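Local coordinates for N-terminal acetyltransferase-like protein (Chaetomium thermophilum, PDB 5NNP) that probably serves as the helical-repeat auxiliary subunit of a NatA-type N-terminal acetyltransferase, supporting its transferase activity, at residues 433-438 with 443-448; 450-455 with 462-467; 467-472 with 478-483; 456-461 with 491-496. One frame throughout, in Å; residues are numbered along the deposited sequence.

Contact 1: residues 433-438 with 443-448. With PO4 (phosphate ion), chain U.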
# COMPACT_ATOMS: atom_id res chain seq x y z
N TYR A 433 7.52 -30.86 4.44
CA TYR A 433 8.83 -31.49 4.39
C TYR A 433 9.84 -30.47 3.86
O TYR A 433 10.93 -30.33 4.42
CB TYR A 433 8.82 -32.76 3.52
CG TYR A 433 10.19 -33.39 3.36
CD1 TYR A 433 10.75 -34.13 4.39
CD2 TYR A 433 10.92 -33.22 2.20
CE1 TYR A 433 12.01 -34.70 4.26
CE2 TYR A 433 12.18 -33.79 2.06
CZ TYR A 433 12.71 -34.53 3.10
OH TYR A 433 13.97 -35.09 2.95
N ALA A 434 9.47 -29.75 2.81
CA ALA A 434 10.33 -28.72 2.25
C ALA A 434 10.74 -27.70 3.32
O ALA A 434 11.89 -27.28 3.39
CB ALA A 434 9.63 -28.02 1.09
N ARG A 435 9.78 -27.33 4.16
CA ARG A 435 10.03 -26.39 5.25
C ARG A 435 11.09 -26.94 6.19
O ARG A 435 12.03 -26.26 6.56
CB ARG A 435 8.74 -26.12 6.02
CG ARG A 435 8.77 -24.87 6.85
CD ARG A 435 7.90 -25.02 8.08
NE ARG A 435 8.59 -25.80 9.08
CZ ARG A 435 8.47 -27.11 9.20
NH1 ARG A 435 7.66 -27.76 8.37
NH2 ARG A 435 9.14 -27.77 10.13
N SER A 436 10.94 -28.22 6.55
CA SER A 436 11.80 -28.83 7.53
C SER A 436 13.27 -28.84 7.08
O SER A 436 14.16 -29.01 7.91
CB SER A 436 11.32 -30.24 7.86
OG SER A 436 11.55 -31.18 6.81
N LEU A 437 13.51 -28.60 5.79
CA LEU A 437 14.87 -28.53 5.23
C LEU A 437 15.55 -27.16 5.36
O LEU A 437 16.77 -27.05 5.26
CB LEU A 437 14.82 -28.94 3.75
CG LEU A 437 14.44 -30.41 3.50
CD1 LEU A 437 14.43 -30.78 2.01
CD2 LEU A 437 15.38 -31.32 4.28
N ASP A 438 14.76 -26.10 5.55
CA ASP A 438 15.31 -24.78 5.84
C ASP A 438 14.45 -24.19 6.95
O ASP A 438 13.60 -23.33 6.71
CB ASP A 438 15.31 -23.89 4.59
CG ASP A 438 16.37 -22.78 4.65
OD1 ASP A 438 16.92 -22.49 5.74
OD2 ASP A 438 16.65 -22.17 3.59
N TYR A 443 9.87 -17.74 4.38
CA TYR A 443 9.10 -17.91 3.16
C TYR A 443 8.57 -19.31 3.03
O TYR A 443 7.40 -19.49 2.74
CB TYR A 443 9.92 -17.57 1.92
CG TYR A 443 9.11 -17.73 0.65
CD1 TYR A 443 8.93 -18.98 0.07
CD2 TYR A 443 8.50 -16.63 0.05
CE1 TYR A 443 8.18 -19.14 -1.07
CE2 TYR A 443 7.75 -16.78 -1.08
CZ TYR A 443 7.60 -18.04 -1.65
OH TYR A 443 6.85 -18.19 -2.80
N ILE A 444 9.43 -20.30 3.22
CA ILE A 444 8.98 -21.68 3.11
C ILE A 444 8.07 -22.01 4.30
O ILE A 444 7.14 -22.79 4.16
CB ILE A 444 10.18 -22.68 3.00
CG1 ILE A 444 9.68 -24.05 2.54
CG2 ILE A 444 10.99 -22.79 4.30
CD1 ILE A 444 8.84 -23.98 1.24
N ASN A 445 8.30 -21.40 5.45
CA ASN A 445 7.39 -21.62 6.57
C ASN A 445 5.99 -21.12 6.22
O ASN A 445 5.00 -21.80 6.50
CB ASN A 445 7.91 -20.94 7.83
CG ASN A 445 6.97 -21.14 9.03
OD1 ASN A 445 6.00 -20.41 9.19
ND2 ASN A 445 7.29 -22.12 9.88
N SER A 446 5.91 -19.95 5.59
CA SER A 446 4.63 -19.36 5.19
C SER A 446 3.90 -20.22 4.15
O SER A 446 2.68 -20.34 4.19
CB SER A 446 4.83 -17.95 4.65
OG SER A 446 5.42 -17.10 5.63
N LYS A 447 4.64 -20.79 3.22
CA LYS A 447 4.08 -21.68 2.22
C LYS A 447 3.44 -22.93 2.84
O LYS A 447 2.35 -23.36 2.45
CB LYS A 447 5.17 -22.10 1.24
CG LYS A 447 5.18 -21.30 -0.01
CD LYS A 447 4.03 -21.70 -0.89
CE LYS A 447 3.95 -20.79 -2.09
NZ LYS A 447 3.41 -19.44 -1.73
N ALA A 448 4.14 -23.50 3.81
CA ALA A 448 3.66 -24.73 4.43
C ALA A 448 2.36 -24.44 5.17
O ALA A 448 1.36 -25.14 4.99
CB ALA A 448 4.72 -25.31 5.38
P PO4 U . 1.39 -21.26 -4.53
O1 PO4 U . 1.42 -22.74 -4.26
O2 PO4 U . 0.33 -20.99 -5.58
O3 PO4 U . 1.04 -20.50 -3.27
O4 PO4 U . 2.75 -20.82 -5.01
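I444 fits against the C-terminal part of helix 424-436, between A434 and R435. I444 and R435 carry most of the contact, in similar shares. CG1 of I444 lies 3.6 Å from CA of R435. Its CD1 comes 4.1 Å from CB of A434. The other branch, CG2, reaches along to O of D438, 3.6 Å away. Both branches therefore press on backbone atoms as well as on side chains.

The second group is R435, whose methylene chain lies alongside N445. With CG swung away from the backbone N (chi1 -161°), the chain runs over helix 442-454. There CG of R435 is 3.5 Å from CA of N445. CD of R435 is also 3.5 Å from ND2 of N445. CB of R435 meets CB of A448 at 4.2 Å. The guanidinium and amide planes stand 90° apart and share no bond. Their polar partners are D432, by salt bridge to R435, and T464 O, which accepts from N445.

K447 takes no part in this packing; its end leads away from helix 424-436. Its NZ makes a weak 3.0 Å hydrogen bond to phosphate O3.

The two consecutive helices run antiparallel as a helical hairpin, as in TPR-like folds. Helix 408-421 touches L437, D438 and K447, and helix 458-465 covers R435 and N445. D438 also forms a salt bridge to a basic side chain of another protein chain.

Contact 2: residues 450-455 with 462-467; sequences KYQLRN and LATMGL. With PO4 (phosphate ion), chain U.
Q452 and T464 mark the closest approach of the two backbones, yet their CA atoms are 9.1 Å apart, so side chains must bridge the distance. One hydrogen bond does so. OG1 of T464 donates to OE1 of Q452 at 2.8 Å. It approaches in the carbonyl plane of the amide, on a lone pair, with a C=O...donor angle of 122°. The Q452 chain is extended beyond CG (chi2 166°), which carries the amide across to the threonine. OG1 of T464 is also hydrogen-bonded to K460 O of its own helix, so its one proton probably has to serve two acceptors. Both residues are buried. With an alanine at Q452 the amide is gone, and the buried T464 hydroxyl would probably lose its acceptor on helix 442-454.

K450 leaves on another side of the helix. Its fully extended chain brings NZ to within 2.7 Å of phosphate O3, where it donates a hydrogen bond. R416 binds the same ion, which probably came from the crystallisation liquor. On the way, CE of K450 passes 3.5 Å above the guanidinium plane of R454, offset toward its rim.

The contact ties helix 442-454 to helix 458-465, the next in the chain. Helix 424-436 packs on Y451 and Q452. On a further side, helix 487-499 meets K450 and L453 and gives R454 its salt-bridge partner, E492.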
# COMPACT_ATOMS: atom_id res chain seq x y z
N LYS A 450 0.22 -22.12 4.57
CA LYS A 450 -0.81 -21.84 3.59
C LYS A 450 -1.37 -23.13 3.04
O LYS A 450 -2.60 -23.33 3.00
CB LYS A 450 -0.27 -20.98 2.45
CG LYS A 450 -1.27 -20.71 1.33
CD LYS A 450 -0.58 -20.10 0.11
CE LYS A 450 -1.55 -19.84 -1.04
NZ LYS A 450 -0.92 -19.00 -2.09
N TYR A 451 -0.47 -24.02 2.64
CA TYR A 451 -0.87 -25.34 2.14
C TYR A 451 -1.68 -26.14 3.17
O TYR A 451 -2.63 -26.83 2.83
CB TYR A 451 0.36 -26.12 1.68
CG TYR A 451 0.69 -25.81 0.24
CD1 TYR A 451 0.72 -24.51 -0.21
CD2 TYR A 451 0.92 -26.83 -0.68
CE1 TYR A 451 0.99 -24.21 -1.53
CE2 TYR A 451 1.20 -26.54 -2.01
CZ TYR A 451 1.22 -25.23 -2.42
OH TYR A 451 1.49 -24.93 -3.74
N GLN A 452 -1.34 -26.01 4.44
CA GLN A 452 -2.09 -26.68 5.48
C GLN A 452 -3.50 -26.10 5.61
O GLN A 452 -4.48 -26.85 5.75
CB GLN A 452 -1.32 -26.62 6.80
CG GLN A 452 -0.06 -27.51 6.77
CD GLN A 452 0.92 -27.24 7.90
OE1 GLN A 452 0.79 -26.26 8.63
NE2 GLN A 452 1.92 -28.12 8.04
N LEU A 453 -3.61 -24.77 5.55
CA LEU A 453 -4.92 -24.12 5.52
C LEU A 453 -5.71 -24.51 4.27
O LEU A 453 -6.91 -24.71 4.33
CB LEU A 453 -4.77 -22.60 5.59
CG LEU A 453 -4.17 -22.03 6.87
CD1 LEU A 453 -3.97 -20.55 6.73
CD2 LEU A 453 -5.06 -22.32 8.06
N ARG A 454 -5.02 -24.62 3.14
CA ARG A 454 -5.67 -25.11 1.93
C ARG A 454 -6.18 -26.53 2.12
O ARG A 454 -7.14 -26.94 1.46
CB ARG A 454 -4.70 -25.05 0.74
CG ARG A 454 -4.40 -23.65 0.26
CD ARG A 454 -5.68 -22.93 -0.13
NE ARG A 454 -5.44 -21.55 -0.54
CZ ARG A 454 -5.10 -21.17 -1.77
NH1 ARG A 454 -4.94 -22.07 -2.73
NH2 ARG A 454 -4.93 -19.89 -2.05
N ASN A 455 -5.55 -27.28 3.02
CA ASN A 455 -6.02 -28.62 3.38
C ASN A 455 -6.92 -28.60 4.62
O ASN A 455 -7.18 -29.62 5.24
CB ASN A 455 -4.83 -29.54 3.62
CG ASN A 455 -5.23 -31.00 3.68
OD1 ASN A 455 -6.15 -31.43 2.99
ND2 ASN A 455 -4.53 -31.77 4.48
N LEU A 462 -1.52 -22.82 12.13
CA LEU A 462 -1.21 -21.83 13.15
C LEU A 462 0.03 -22.22 13.97
O LEU A 462 0.78 -21.36 14.42
CB LEU A 462 -2.42 -21.63 14.07
CG LEU A 462 -2.38 -20.47 15.09
CD1 LEU A 462 -2.05 -19.16 14.42
CD2 LEU A 462 -3.70 -20.34 15.86
N ALA A 463 0.25 -23.52 14.16
CA ALA A 463 1.39 -23.95 14.95
C ALA A 463 2.68 -23.85 14.12
O ALA A 463 3.77 -23.65 14.66
CB ALA A 463 1.19 -25.35 15.47
N THR A 464 2.54 -24.00 12.81
CA THR A 464 3.66 -23.79 11.90
C THR A 464 4.11 -22.32 11.96
O THR A 464 5.30 -22.01 12.06
CB THR A 464 3.27 -24.16 10.46
OG1 THR A 464 2.77 -25.50 10.42
CG2 THR A 464 4.45 -24.01 9.51
N MET A 465 3.14 -21.42 11.90
CA MET A 465 3.44 -20.00 11.94
C MET A 465 4.05 -19.65 13.30
O MET A 465 4.87 -18.74 13.40
CB MET A 465 2.20 -19.17 11.67
CG MET A 465 1.59 -19.39 10.29
SD MET A 465 2.39 -18.55 8.91
CE MET A 465 2.00 -16.83 9.28
N GLY A 466 3.65 -20.39 14.33
CA GLY A 466 4.19 -20.22 15.67
C GLY A 466 5.70 -20.36 15.72
O GLY A 466 6.35 -19.85 16.63
N LEU A 467 6.28 -21.05 14.73
CA LEU A 467 7.73 -21.17 14.67
C LEU A 467 8.42 -19.81 14.41
O LEU A 467 9.61 -19.66 14.68
CB LEU A 467 8.13 -22.18 13.61
CG LEU A 467 8.20 -23.68 13.98
CD1 LEU A 467 7.40 -24.03 15.23
CD2 LEU A 467 7.76 -24.54 12.80
P PO4 U . 1.39 -21.26 -4.53
O1 PO4 U . 1.42 -22.74 -4.26
O2 PO4 U . 0.33 -20.99 -5.58
O3 PO4 U . 1.04 -20.50 -3.27
O4 PO4 U . 2.75 -20.82 -5.01

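Contact 3: residues 467-472 with 478-483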
# COMPACT_ATOMS: atom_id res chain seq x y z
N LEU A 467 6.28 -21.05 14.73
CA LEU A 467 7.73 -21.17 14.67
C LEU A 467 8.42 -19.81 14.41
O LEU A 467 9.61 -19.66 14.68
CB LEU A 467 8.13 -22.18 13.61
CG LEU A 467 8.20 -23.68 13.98
CD1 LEU A 467 7.40 -24.03 15.23
CD2 LEU A 467 7.76 -24.54 12.80
N PHE A 468 7.68 -18.82 13.90
CA PHE A 468 8.28 -17.52 13.59
C PHE A 468 7.64 -16.30 14.28
O PHE A 468 8.17 -15.21 14.17
CB PHE A 468 8.28 -17.29 12.08
CG PHE A 468 9.39 -18.02 11.38
CD1 PHE A 468 9.29 -19.38 11.13
CD2 PHE A 468 10.54 -17.35 10.98
CE1 PHE A 468 10.31 -20.07 10.48
CE2 PHE A 468 11.57 -18.02 10.35
CZ PHE A 468 11.46 -19.39 10.10
N THR A 469 6.53 -16.49 14.99
CA THR A 469 5.88 -15.41 15.75
C THR A 469 6.54 -15.24 17.11
O THR A 469 7.04 -16.21 17.67
CB THR A 469 4.37 -15.67 15.95
OG1 THR A 469 4.19 -16.88 16.70
CG2 THR A 469 3.65 -15.76 14.62
N ARG A 470 6.55 -14.02 17.64
CA ARG A 470 7.26 -13.75 18.90
C ARG A 470 6.72 -14.65 20.00
O ARG A 470 5.51 -14.81 20.15
CB ARG A 470 7.17 -12.27 19.28
CG ARG A 470 8.00 -11.39 18.35
CD ARG A 470 8.09 -9.92 18.79
NE ARG A 470 6.86 -9.16 18.54
CZ ARG A 470 6.44 -8.75 17.34
NH1 ARG A 470 7.12 -9.04 16.24
NH2 ARG A 470 5.31 -8.07 17.24
N ALA A 471 7.64 -15.24 20.76
CA ALA A 471 7.34 -16.40 21.59
C ALA A 471 6.32 -16.16 22.70
O ALA A 471 5.28 -16.84 22.77
CB ALA A 471 8.62 -16.95 22.19
N GLU A 472 6.60 -15.22 23.59
CA GLU A 472 5.76 -15.07 24.77
C GLU A 472 4.66 -14.03 24.57
O GLU A 472 4.14 -13.46 25.52
CB GLU A 472 6.63 -14.72 26.00
CG GLU A 472 7.12 -15.97 26.75
CD GLU A 472 8.15 -15.68 27.83
OE1 GLU A 472 7.75 -15.25 28.94
OE2 GLU A 472 9.35 -15.91 27.58
N LEU A 478 -1.65 -16.28 16.85
CA LEU A 478 -2.75 -15.54 16.23
C LEU A 478 -2.73 -14.08 16.66
O LEU A 478 -2.99 -13.19 15.85
CB LEU A 478 -4.10 -16.17 16.57
CG LEU A 478 -5.31 -15.49 15.92
CD1 LEU A 478 -5.15 -15.44 14.41
CD2 LEU A 478 -6.60 -16.19 16.29
N ALA A 479 -2.43 -13.84 17.93
CA ALA A 479 -2.41 -12.48 18.46
C ALA A 479 -1.28 -11.69 17.81
O ALA A 479 -1.44 -10.52 17.42
CB ALA A 479 -2.26 -12.48 19.97
N ASP A 480 -0.12 -12.34 17.70
CA ASP A 480 1.03 -11.66 17.15
C ASP A 480 0.75 -11.35 15.68
O ASP A 480 0.99 -10.23 15.21
CB ASP A 480 2.30 -12.49 17.31
CG ASP A 480 3.55 -11.70 16.97
OD1 ASP A 480 3.67 -10.56 17.48
OD2 ASP A 480 4.38 -12.21 16.18
N LEU A 481 0.19 -12.32 14.96
CA LEU A 481 -0.09 -12.13 13.54
C LEU A 481 -1.13 -11.03 13.32
O LEU A 481 -1.05 -10.26 12.37
CB LEU A 481 -0.55 -13.45 12.91
CG LEU A 481 0.54 -14.51 12.75
CD1 LEU A 481 -0.08 -15.85 12.37
CD2 LEU A 481 1.57 -14.09 11.71
N THR A 482 -2.11 -10.95 14.22
CA THR A 482 -3.11 -9.90 14.17
C THR A 482 -2.48 -8.54 14.40
O THR A 482 -2.68 -7.62 13.62
CB THR A 482 -4.19 -10.12 15.24
OG1 THR A 482 -4.85 -11.38 15.01
CG2 THR A 482 -5.22 -9.00 15.19
N ASP A 483 -1.73 -8.44 15.49
CA ASP A 483 -0.89 -7.28 15.80
C ASP A 483 -0.06 -6.78 14.61
O ASP A 483 -0.01 -5.59 14.33
CB ASP A 483 0.05 -7.65 16.94
CG ASP A 483 -0.10 -6.76 18.14
OD1 ASP A 483 0.46 -5.64 18.12
OD2 ASP A 483 -0.76 -7.20 19.11
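D480 meets R470 with both carboxylate oxygens, one at the guanidinium and one at the backbone N. OD1 of D480 lies 3.0 Å from NH2 of R470 in a salt bridge. The oxygen sits over one face of the guanidinium, and the two planes are 89° apart. No N-H points at it, so this is an attraction between charges. OD2 of D480 instead accepts the backbone N-H of R470 at 3.2 Å. That bond is fairly straight, 158° at the hydrogen, but meets OD2 from above the carboxylate plane. The arginine chain bends at chi3 (-75°), which helps fold the guanidinium back across the aspartate.

Packing lies to one side of this pair. CB of T469 is 3.5 Å from OD2 of D480. Its methyl CG2 meets CG of L481 at 3.8 Å, the two side chains crossing at about a right angle. L481 continues the apolar layer to F489 of helix 487-499. F468, nearby in the loop, packs on another protein chain.

An irregular loop is thus fixed to helix 476-483, which follows it. One buried carboxylate engages both the backbone and the charge of the same residue, and the nearby guanidinium probably favours its ionised form.

Contact 4: residues 456-461 with 491-496; sequences NENEKA and TEDGEA
N456 and N458 meet A496 and D493 where one helix ends and the next begins. N456, with positive phi, is the C-prime residue of a Schellman motif that closes helix 442-454. E457 then takes the N-cap position of helix 458-465. This turn links two consecutive helices of the helical-repeat fold.

N458 carries the contact. Its CB is 3.8 Å from OD1 of D493. With chi1 at -58°, CG is anti to the carbonyl carbon and comes 3.8 Å from CB of A496. The amide lies against that methyl: OD1 of N458 is 3.6 Å and ND2 3.3 Å from CB of A496. OD1 of N458 also accepts a hydrogen bond from R500. ND2 of N458 donates to OD1 of D493 at 2.9 Å, with an angle of 156° at the hydrogen. The acceptor lies near the amide plane, but the donor meets the carboxylate from above its plane. D493 uses its other oxygen, OD2, for a salt bridge to R509. A leucine in place of N458 would probably strip D493 OD1 of its N-H donor and leave R500 without this acceptor.

N456 adds a lighter touch. Its OD1 is 4.1 Å from CA of A496 and is hydrogen-bonded to R499.

A water completes the join between the helices: it donates to D493 OD1 at 2.9 Å and, weakly, to the backbone O of N458.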
# COMPACT_ATOMS: atom_id res chain seq x y z
N ASN A 456 -7.40 -27.41 4.96
CA ASN A 456 -8.28 -27.18 6.09
C ASN A 456 -7.71 -27.60 7.43
O ASN A 456 -8.48 -27.96 8.31
CB ASN A 456 -9.62 -27.87 5.87
CG ASN A 456 -10.44 -27.20 4.79
OD1 ASN A 456 -10.09 -26.13 4.31
ND2 ASN A 456 -11.54 -27.84 4.41
N GLU A 457 -6.39 -27.54 7.60
CA GLU A 457 -5.80 -27.84 8.90
C GLU A 457 -5.40 -26.58 9.66
O GLU A 457 -4.21 -26.30 9.85
CB GLU A 457 -4.58 -28.74 8.74
CG GLU A 457 -4.88 -30.15 8.28
CD GLU A 457 -3.61 -30.91 7.96
OE1 GLU A 457 -3.10 -31.61 8.86
OE2 GLU A 457 -3.11 -30.79 6.81
N ASN A 458 -6.39 -25.82 10.12
CA ASN A 458 -6.14 -24.51 10.73
C ASN A 458 -5.20 -24.57 11.92
O ASN A 458 -4.21 -23.83 11.99
CB ASN A 458 -7.46 -23.88 11.17
CG ASN A 458 -8.42 -23.70 10.01
OD1 ASN A 458 -8.88 -24.68 9.42
ND2 ASN A 458 -8.70 -22.46 9.67
N GLU A 459 -5.50 -25.45 12.85
CA GLU A 459 -4.77 -25.51 14.10
C GLU A 459 -3.31 -25.91 13.85
O GLU A 459 -2.39 -25.39 14.51
CB GLU A 459 -5.48 -26.46 15.07
CG GLU A 459 -6.22 -27.58 14.39
CD GLU A 459 -7.68 -27.28 14.15
OE1 GLU A 459 -8.09 -27.29 12.97
OE2 GLU A 459 -8.43 -27.07 15.12
N LYS A 460 -3.09 -26.80 12.89
CA LYS A 460 -1.74 -27.14 12.46
C LYS A 460 -1.06 -25.95 11.81
O LYS A 460 0.08 -25.62 12.15
CB LYS A 460 -1.76 -28.32 11.50
CG LYS A 460 -0.40 -28.96 11.21
CD LYS A 460 -0.63 -30.12 10.25
CE LYS A 460 0.33 -31.26 10.40
NZ LYS A 460 -0.27 -32.42 9.68
N ALA A 461 -1.75 -25.30 10.86
CA ALA A 461 -1.14 -24.17 10.15
C ALA A 461 -0.69 -23.09 11.13
O ALA A 461 0.40 -22.54 10.99
CB ALA A 461 -2.10 -23.59 9.13
N THR A 491 -6.92 -13.90 6.10
CA THR A 491 -7.90 -14.22 5.06
C THR A 491 -7.97 -15.73 4.82
O THR A 491 -9.05 -16.32 4.81
CB THR A 491 -7.58 -13.51 3.74
OG1 THR A 491 -7.40 -12.12 3.97
CG2 THR A 491 -8.72 -13.70 2.76
N GLU A 492 -6.80 -16.35 4.63
CA GLU A 492 -6.72 -17.80 4.42
C GLU A 492 -7.32 -18.58 5.59
O GLU A 492 -8.05 -19.54 5.41
CB GLU A 492 -5.26 -18.21 4.22
CG GLU A 492 -4.71 -17.88 2.85
CD GLU A 492 -5.37 -18.70 1.76
OE1 GLU A 492 -5.31 -18.29 0.59
OE2 GLU A 492 -5.94 -19.77 2.07
N ASP A 493 -6.99 -18.15 6.81
CA ASP A 493 -7.52 -18.79 8.00
C ASP A 493 -9.05 -18.72 8.02
O ASP A 493 -9.71 -19.67 8.42
CB ASP A 493 -6.95 -18.13 9.26
CG ASP A 493 -7.22 -18.93 10.52
OD1 ASP A 493 -7.10 -20.17 10.48
OD2 ASP A 493 -7.53 -18.32 11.56
N GLY A 494 -9.59 -17.58 7.60
CA GLY A 494 -11.03 -17.39 7.58
C GLY A 494 -11.71 -18.30 6.58
O GLY A 494 -12.68 -18.98 6.90
N GLU A 495 -11.19 -18.31 5.35
CA GLU A 495 -11.75 -19.12 4.29
C GLU A 495 -11.73 -20.60 4.68
O GLU A 495 -12.69 -21.34 4.42
CB GLU A 495 -11.01 -18.87 2.98
CG GLU A 495 -11.17 -17.43 2.49
CD GLU A 495 -10.45 -17.14 1.18
OE1 GLU A 495 -9.66 -17.98 0.70
OE2 GLU A 495 -10.68 -16.06 0.62
N ALA A 496 -10.65 -21.02 5.33
CA ALA A 496 -10.55 -22.39 5.85
C ALA A 496 -11.62 -22.71 6.90
O ALA A 496 -12.29 -23.75 6.82
CB ALA A 496 -9.17 -22.62 6.43
O HOH W 1 -5.38 -21.25 12.58

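Following the chain, contact 1 comes first and closes the short turn between helices 424-436 and 442-454. Contact 2 opens on the second of these helices and closes on helix 458-465. Contact 4 starts within that span and ends on helix 487-499, so contacts 2 and 4 cross. Q452 O and E457 N, probably hydrogen-bonded, connect them, and L453 packs on A461. Contact 3 begins at L467, shared with contact 2, and falls wholly within the span of contact 4. It secures the loop before helix 476-483. N445 of contact 1 touches both contact 2 and contact 3. Together the four contacts tie five successive helices into one compact part of the fold.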